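DUF5636 domain-containing protein (Legionella pneumophila subsp. pneumophila str. Philadelphia 1, PDB 4RD8) is of unknown function, a largely helical protein of the DUF5636 family from a pathogenic bacterium. Local coordinates at residues L116-L121 against E128-I133; L183-G188 against R193-L198. The protein carries 3 engineered substitutions. All coordinates share one frame; numbering follows the deposited sequence.

Interaction 1. Residues L116-L121 against E128-I133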
loop_
_atom_site.group_PDB
_atom_site.type_symbol
_atom_site.label_atom_id
_atom_site.label_comp_id
_atom_site.label_asym_id
_atom_site.label_seq_id
_atom_site.Cartn_x
_atom_site.Cartn_y
_atom_site.Cartn_z
ATOM N N LEU A 116 8.161 3.445 -2.629
ATOM C CA LEU A 116 9.459 2.940 -2.217
ATOM C C LEU A 116 9.335 1.637 -1.447
ATOM O O LEU A 116 8.263 1.314 -0.929
ATOM C CB LEU A 116 10.143 3.978 -1.324
ATOM C CG LEU A 116 10.436 5.308 -2.027
ATOM C CD1 LEU A 116 9.356 6.309 -1.719
ATOM C CD2 LEU A 116 11.797 5.833 -1.597
ATOM N N LYS A 117 10.444 0.904 -1.365
ATOM C CA LYS A 117 10.564 -0.232 -0.470
ATOM C C LYS A 117 10.255 0.221 0.950
ATOM O O LYS A 117 10.551 1.363 1.309
ATOM C CB LYS A 117 11.999 -0.753 -0.514
ATOM C CG LYS A 117 12.184 -2.087 -1.168
ATOM C CD LYS A 117 13.645 -2.505 -1.075
ATOM C CE LYS A 117 13.892 -3.837 -1.735
ATOM N NZ LYS A 117 15.279 -4.311 -1.483
ATOM N N ASP A 118 9.674 -0.675 1.752
ATOM C CA ASP A 118 9.335 -0.367 3.145
ATOM C C ASP A 118 10.572 0.140 3.883
ATOM O O ASP A 118 10.500 1.076 4.683
ATOM C CB ASP A 118 8.826 -1.618 3.882
ATOM C CG ASP A 118 7.488 -2.138 3.346
ATOM O OD1 ASP A 118 6.837 -1.446 2.532
ATOM O OD2 ASP A 118 7.085 -3.247 3.767
ATOM N N SER A 119 11.709 -0.484 3.599
ATOM C CA SER A 119 12.947 -0.195 4.322
ATOM C C SER A 119 13.565 1.158 3.954
ATOM O O SER A 119 14.533 1.598 4.566
ATOM C CB SER A 119 13.955 -1.326 4.099
ATOM O OG SER A 119 14.132 -1.553 2.712
ATOM N N SER A 120 13.016 1.825 2.952
ATOM C CA SER A 120 13.501 3.155 2.596
ATOM C C SER A 120 13.070 4.173 3.649
ATOM O O SER A 120 13.616 5.265 3.731
ATOM C CB SER A 120 12.997 3.552 1.210
ATOM O OG SER A 120 13.517 2.657 0.247
ATOM N N LEU A 121 12.090 3.800 4.464
ATOM C CA LEU A 121 11.690 4.627 5.606
ATOM C C LEU A 121 12.096 3.960 6.911
ATOM O O LEU A 121 12.721 4.587 7.777
ATOM C CB LEU A 121 10.175 4.859 5.596
ATOM C CG LEU A 121 9.589 5.630 6.784
ATOM C CD1 LEU A 121 10.201 7.022 6.898
ATOM C CD2 LEU A 121 8.069 5.709 6.683
ATOM N N GLU A 128 8.864 -6.427 2.878
ATOM C CA GLU A 128 9.725 -5.595 2.036
ATOM C C GLU A 128 8.906 -4.636 1.169
ATOM O O GLU A 128 9.270 -3.473 0.969
ATOM C CB GLU A 128 10.572 -6.516 1.149
ATOM C CG GLU A 128 11.668 -5.847 0.342
ATOM C CD GLU A 128 12.357 -6.828 -0.598
ATOM O OE1 GLU A 128 11.646 -7.547 -1.336
ATOM O OE2 GLU A 128 13.605 -6.891 -0.598
ATOM N N LEU A 129 7.791 -5.141 0.655
ATOM C CA LEU A 129 6.928 -4.369 -0.230
ATOM C C LEU A 129 5.531 -4.257 0.346
ATOM O O LEU A 129 4.559 -4.196 -0.405
ATOM C CB LEU A 129 6.828 -5.047 -1.602
ATOM C CG LEU A 129 8.135 -5.310 -2.351
ATOM C CD1 LEU A 129 7.853 -6.059 -3.643
ATOM C CD2 LEU A 129 8.855 -4.015 -2.637
ATOM N N THR A 130 5.416 -4.253 1.669
ATOM C CA THR A 130 4.084 -4.286 2.271
ATOM C C THR A 130 3.297 -3.003 1.992
ATOM O O THR A 130 2.104 -3.062 1.734
ATOM C CB THR A 130 4.122 -4.588 3.784
ATOM O OG1 THR A 130 4.817 -5.820 4.003
ATOM C CG2 THR A 130 2.706 -4.732 4.332
ATOM N N HIS A 131 3.948 -1.846 2.037
ATOM C CA HIS A 131 3.239 -0.605 1.722
ATOM C C HIS A 131 2.788 -0.605 0.263
ATOM O O HIS A 131 1.682 -0.163 -0.053
ATOM C CB HIS A 131 4.105 0.627 2.014
ATOM C CG HIS A 131 4.318 0.889 3.469
ATOM N ND1 HIS A 131 3.308 0.784 4.410
ATOM C CD2 HIS A 131 5.426 1.278 4.151
ATOM C CE1 HIS A 131 3.791 1.091 5.603
ATOM N NE2 HIS A 131 5.068 1.387 5.474
ATOM N N ALA A 132 3.638 -1.111 -0.630
ATOM C CA ALA A 132 3.252 -1.243 -2.032
ATOM C C ALA A 132 2.020 -2.123 -2.157
ATOM O O ALA A 132 1.106 -1.818 -2.928
ATOM C CB ALA A 132 4.407 -1.817 -2.856
ATOM N N ILE A 133 1.995 -3.212 -1.395
ATOM C CA ILE A 133 0.842 -4.111 -1.394
ATOM C C ILE A 133 -0.427 -3.450 -0.832
ATOM O O ILE A 133 -1.512 -3.636 -1.391
ATOM C CB ILE A 133 1.152 -5.448 -0.681
ATOM C CG1 ILE A 133 2.181 -6.236 -1.496
ATOM C CG2 ILE A 133 -0.108 -6.277 -0.524
ATOM C CD1 ILE A 133 2.700 -7.483 -0.804
HETATM O O HOH W 1 6.580 -0.960 -0.154
#

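Interaction 2. Residues L183-G188 against R193-L198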
loop_
_atom_site.group_PDB
_atom_site.type_symbol
_atom_site.label_atom_id
_atom_site.label_comp_id
_atom_site.label_asym_id
_atom_site.label_seq_id
_atom_site.Cartn_x
_atom_site.Cartn_y
_atom_site.Cartn_z
ATOM N N LEU A 183 -3.249 5.716 8.232
ATOM C CA LEU A 183 -3.800 4.905 7.156
ATOM C C LEU A 183 -3.079 3.579 6.965
ATOM O O LEU A 183 -3.721 2.536 6.899
ATOM C CB LEU A 183 -3.793 5.673 5.833
ATOM C CG LEU A 183 -4.749 6.867 5.812
ATOM C CD1 LEU A 183 -4.820 7.439 4.405
ATOM C CD2 LEU A 183 -6.134 6.471 6.322
ATOM N N ILE A 184 -1.752 3.618 6.887
ATOM C CA ILE A 184 -1.010 2.449 6.429
ATOM C C ILE A 184 0.235 2.141 7.239
ATOM O O ILE A 184 1.011 1.265 6.869
ATOM C CB ILE A 184 -0.602 2.593 4.942
ATOM C CG1 ILE A 184 0.285 3.835 4.765
ATOM C CG2 ILE A 184 -1.844 2.620 4.030
ATOM C CD1 ILE A 184 0.877 3.988 3.394
ATOM N N ASP A 185 0.456 2.862 8.337
ATOM C CA ASP A 185 1.632 2.582 9.166
ATOM C C ASP A 185 1.265 2.612 10.656
ATOM O O ASP A 185 2.050 3.065 11.493
ATOM C CB ASP A 185 2.757 3.580 8.850
ATOM C CG ASP A 185 4.118 2.924 8.725
ATOM O OD1 ASP A 185 4.211 1.691 8.867
ATOM O OD2 ASP A 185 5.106 3.647 8.466
ATOM N N LYS A 186 0.068 2.111 10.968
ATOM C CA LYS A 186 -0.478 2.178 12.334
ATOM C C LYS A 186 -0.106 0.934 13.127
ATOM O O LYS A 186 -0.939 0.055 13.366
ATOM C CB LYS A 186 -2.005 2.344 12.310
ATOM C CG LYS A 186 -2.603 2.944 13.584
ATOM C CD LYS A 186 -2.063 4.364 13.826
ATOM C CE LYS A 186 -2.695 5.020 15.054
ATOM N NZ LYS A 186 -2.221 4.443 16.343
ATOM N N LEU A 187 1.155 0.872 13.542
ATOM C CA LEU A 187 1.671 -0.272 14.277
ATOM C C LEU A 187 0.849 -0.520 15.532
ATOM O O LEU A 187 0.464 0.424 16.228
ATOM C CB LEU A 187 3.129 -0.042 14.660
ATOM C CG LEU A 187 4.090 0.038 13.480
ATOM C CD1 LEU A 187 5.532 0.082 13.974
ATOM C CD2 LEU A 187 3.879 -1.154 12.580
ATOM N N GLY A 188 0.568 -1.789 15.801
ATOM C CA GLY A 188 -0.202 -2.162 16.969
ATOM C C GLY A 188 -1.630 -2.565 16.652
ATOM O O GLY A 188 -2.264 -3.255 17.448
ATOM N N ARG A 193 -4.104 -1.860 8.443
ATOM C CA ARG A 193 -3.503 -0.538 8.650
ATOM C C ARG A 193 -2.078 -0.696 9.151
ATOM O O ARG A 193 -1.246 0.199 8.989
ATOM C CB ARG A 193 -4.296 0.285 9.658
ATOM C CG ARG A 193 -5.638 0.784 9.164
ATOM C CD ARG A 193 -6.338 1.482 10.303
ATOM N NE ARG A 193 -6.704 0.530 11.351
ATOM C CZ ARG A 193 -7.198 0.871 12.536
ATOM N NH1 ARG A 193 -7.367 2.153 12.839
ATOM N NH2 ARG A 193 -7.517 -0.075 13.419
ATOM N N SER A 194 -1.799 -1.837 9.775
ATOM C CA SER A 194 -0.445 -2.139 10.227
ATOM C C SER A 194 0.254 -3.016 9.203
ATOM O O SER A 194 -0.222 -4.111 8.896
ATOM C CB SER A 194 -0.477 -2.883 11.557
ATOM O OG SER A 194 0.794 -3.468 11.834
ATOM N N PRO A 195 1.390 -2.547 8.668
ATOM C CA PRO A 195 2.100 -3.402 7.711
ATOM C C PRO A 195 2.648 -4.675 8.354
ATOM O O PRO A 195 2.767 -5.684 7.660
ATOM C CB PRO A 195 3.247 -2.504 7.218
ATOM C CG PRO A 195 3.464 -1.519 8.355
ATOM C CD PRO A 195 2.073 -1.258 8.885
ATOM N N GLU A 196 2.981 -4.638 9.644
ATOM C CA GLU A 196 3.448 -5.843 10.318
ATOM C C GLU A 196 2.321 -6.861 10.361
ATOM O O GLU A 196 2.536 -8.060 10.163
ATOM C CB GLU A 196 3.918 -5.548 11.747
ATOM C CG GLU A 196 4.940 -4.432 11.857
ATOM C CD GLU A 196 6.066 -4.570 10.855
ATOM O OE1 GLU A 196 6.945 -5.425 11.068
ATOM O OE2 GLU A 196 6.069 -3.828 9.849
ATOM N N TRP A 197 1.118 -6.385 10.637
ATOM C CA TRP A 197 -0.015 -7.294 10.717
ATOM C C TRP A 197 -0.335 -7.856 9.336
ATOM O O TRP A 197 -0.581 -9.052 9.198
ATOM C CB TRP A 197 -1.242 -6.609 11.329
ATOM C CG TRP A 197 -2.391 -7.567 11.540
ATOM C CD1 TRP A 197 -2.690 -8.257 12.681
ATOM C CD2 TRP A 197 -3.376 -7.953 10.566
ATOM N NE1 TRP A 197 -3.805 -9.042 12.477
ATOM C CE2 TRP A 197 -4.243 -8.867 11.192
ATOM C CE3 TRP A 197 -3.604 -7.605 9.230
ATOM C CZ2 TRP A 197 -5.328 -9.444 10.521
ATOM C CZ3 TRP A 197 -4.682 -8.173 8.568
ATOM C CH2 TRP A 197 -5.530 -9.084 9.216
ATOM N N LEU A 198 -0.322 -6.999 8.313
ATOM C CA LEU A 198 -0.647 -7.461 6.963
ATOM C C LEU A 198 0.382 -8.454 6.443
ATOM O O LEU A 198 0.027 -9.457 5.835
ATOM C CB LEU A 198 -0.815 -6.294 5.988
ATOM C CG LEU A 198 -1.065 -6.653 4.519
ATOM C CD1 LEU A 198 -2.343 -7.460 4.349
ATOM C CD2 LEU A 198 -1.125 -5.386 3.673
HETATM O O HOH W 2 1.247 -3.872 14.323
#

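Interaction 1. Residues L116-L121 against E128-I133
Asp-118 meets the first turn of helix 130-144 with its carboxylate, and its side chain can be followed outward atom by atom. CB lies 3.5 Å from Glu-128 O, the same carbonyl that accepts a nearly straight hydrogen bond (169°) from Asp-118 N at 2.9 Å. Asp-118 CG, 3.3 Å from Glu-128 O and next nearest to Thr-130 N, is turned beside its own backbone N (chi1 -66°), which aims both oxygens at the helix start. There the branches divide the work: OD2 accepts from Thr-130 N at 2.9 Å, while OD1 accepts from His-131 N at 3.0 Å. Both donors arrive on the syn sides, Thr-130 N further out of the carboxylate plane than His-131 N. OD1 also accepts a hydrogen bond from a water, which donates to Leu-116 O as well and accepts from Ala-132 N. Three successive amides of the opening turn are thus served, two directly and one through water. Leu-129 holds the N-cap position, yet an aspartate from the preceding loop binds the amide N-H groups; its negative charge would probably interact favourably with the helix dipole. Asp-118 OD1 further lies 3.5 Å from His-131 CD2, approaching the ring obliquely; ND1 of that ring is hydrogen-bonded to Gln-134 OE1. Beside this buried site, the extended chain of Lys-117 crosses that of Glu-128, CE coming within 3.6 Å of Glu-128 CG. Their ends form a salt bridge through a weak hydrogen bond, Lys-117 NZ to Glu-128 OE2. Each has a further partner: Asn-98 takes a hydrogen bond from the lysine, and Arg-76 pairs with Glu-128 OE1.

Interaction 2. Residues L183-G188 against R193-L198
The backbones of Lys-186 and Arg-193 are joined by one hydrogen bond, Lys-186 N to Arg-193 O at 3.0 Å, with the donor 45° above the carbonyl plane instead of on a lone pair. Nearby, Arg-193 lays its CG 3.4 Å from Leu-183 O, a buried carbonyl with no hydrogen-bonding partner in the model; the CA-H of Arg-193 also contacts this oxygen. The guanidinium turns to Asp-191 and Glu-189. The ring of Pro-195 meets one side chain and one backbone carbonyl: CG sits 3.3 Å from Asp-185 OD1, the two groups crossing at about a right angle, and CD lies 3.4 Å from Ile-184 O. Asp-185 OD1 is also paired with Arg-122. Further out, Leu-187 brings CD2 to 3.5 Å from Glu-196 CG, while the glutamate's OE1 is hydrogen-bonded to Ser-124 OG. Ser-194 holds OG anti to its own N (chi1 165°), where it accepts from Trp-197 N at 3.2 Å; a water bridges this OG to Gly-188 N. Lys-186 is the centre of an inverse gamma turn, with a weak Leu-187 N to Asp-185 O bond, in a helix-loop-helix connection that ends in a serine N-cap on helix 195-204.

In the fold
Interaction 1 comes wholly first along the chain, and the centres of the two contacts are about 12 Å apart. Interaction 1 joins a loop to the start of helix 130-144; interaction 2 joins the end of helix 179-184 and its following loop to the start of helix 195-204. The start of helix 130-144 touches both sides of interaction 2. His-131 CE1 lies 3.1 Å from Ile-184 O and 3.8 Å from Pro-195 CG, and Thr-130 CG2 is 3.5 Å from Pro-195 O. Trp-180, on helix 179-184, adds its ring edge-to-face to His-131 and its NE1 to Asp-185. The contacts therefore form neighbouring parts of a strand-free, mainly helical fold; the geometry by itself assigns no function.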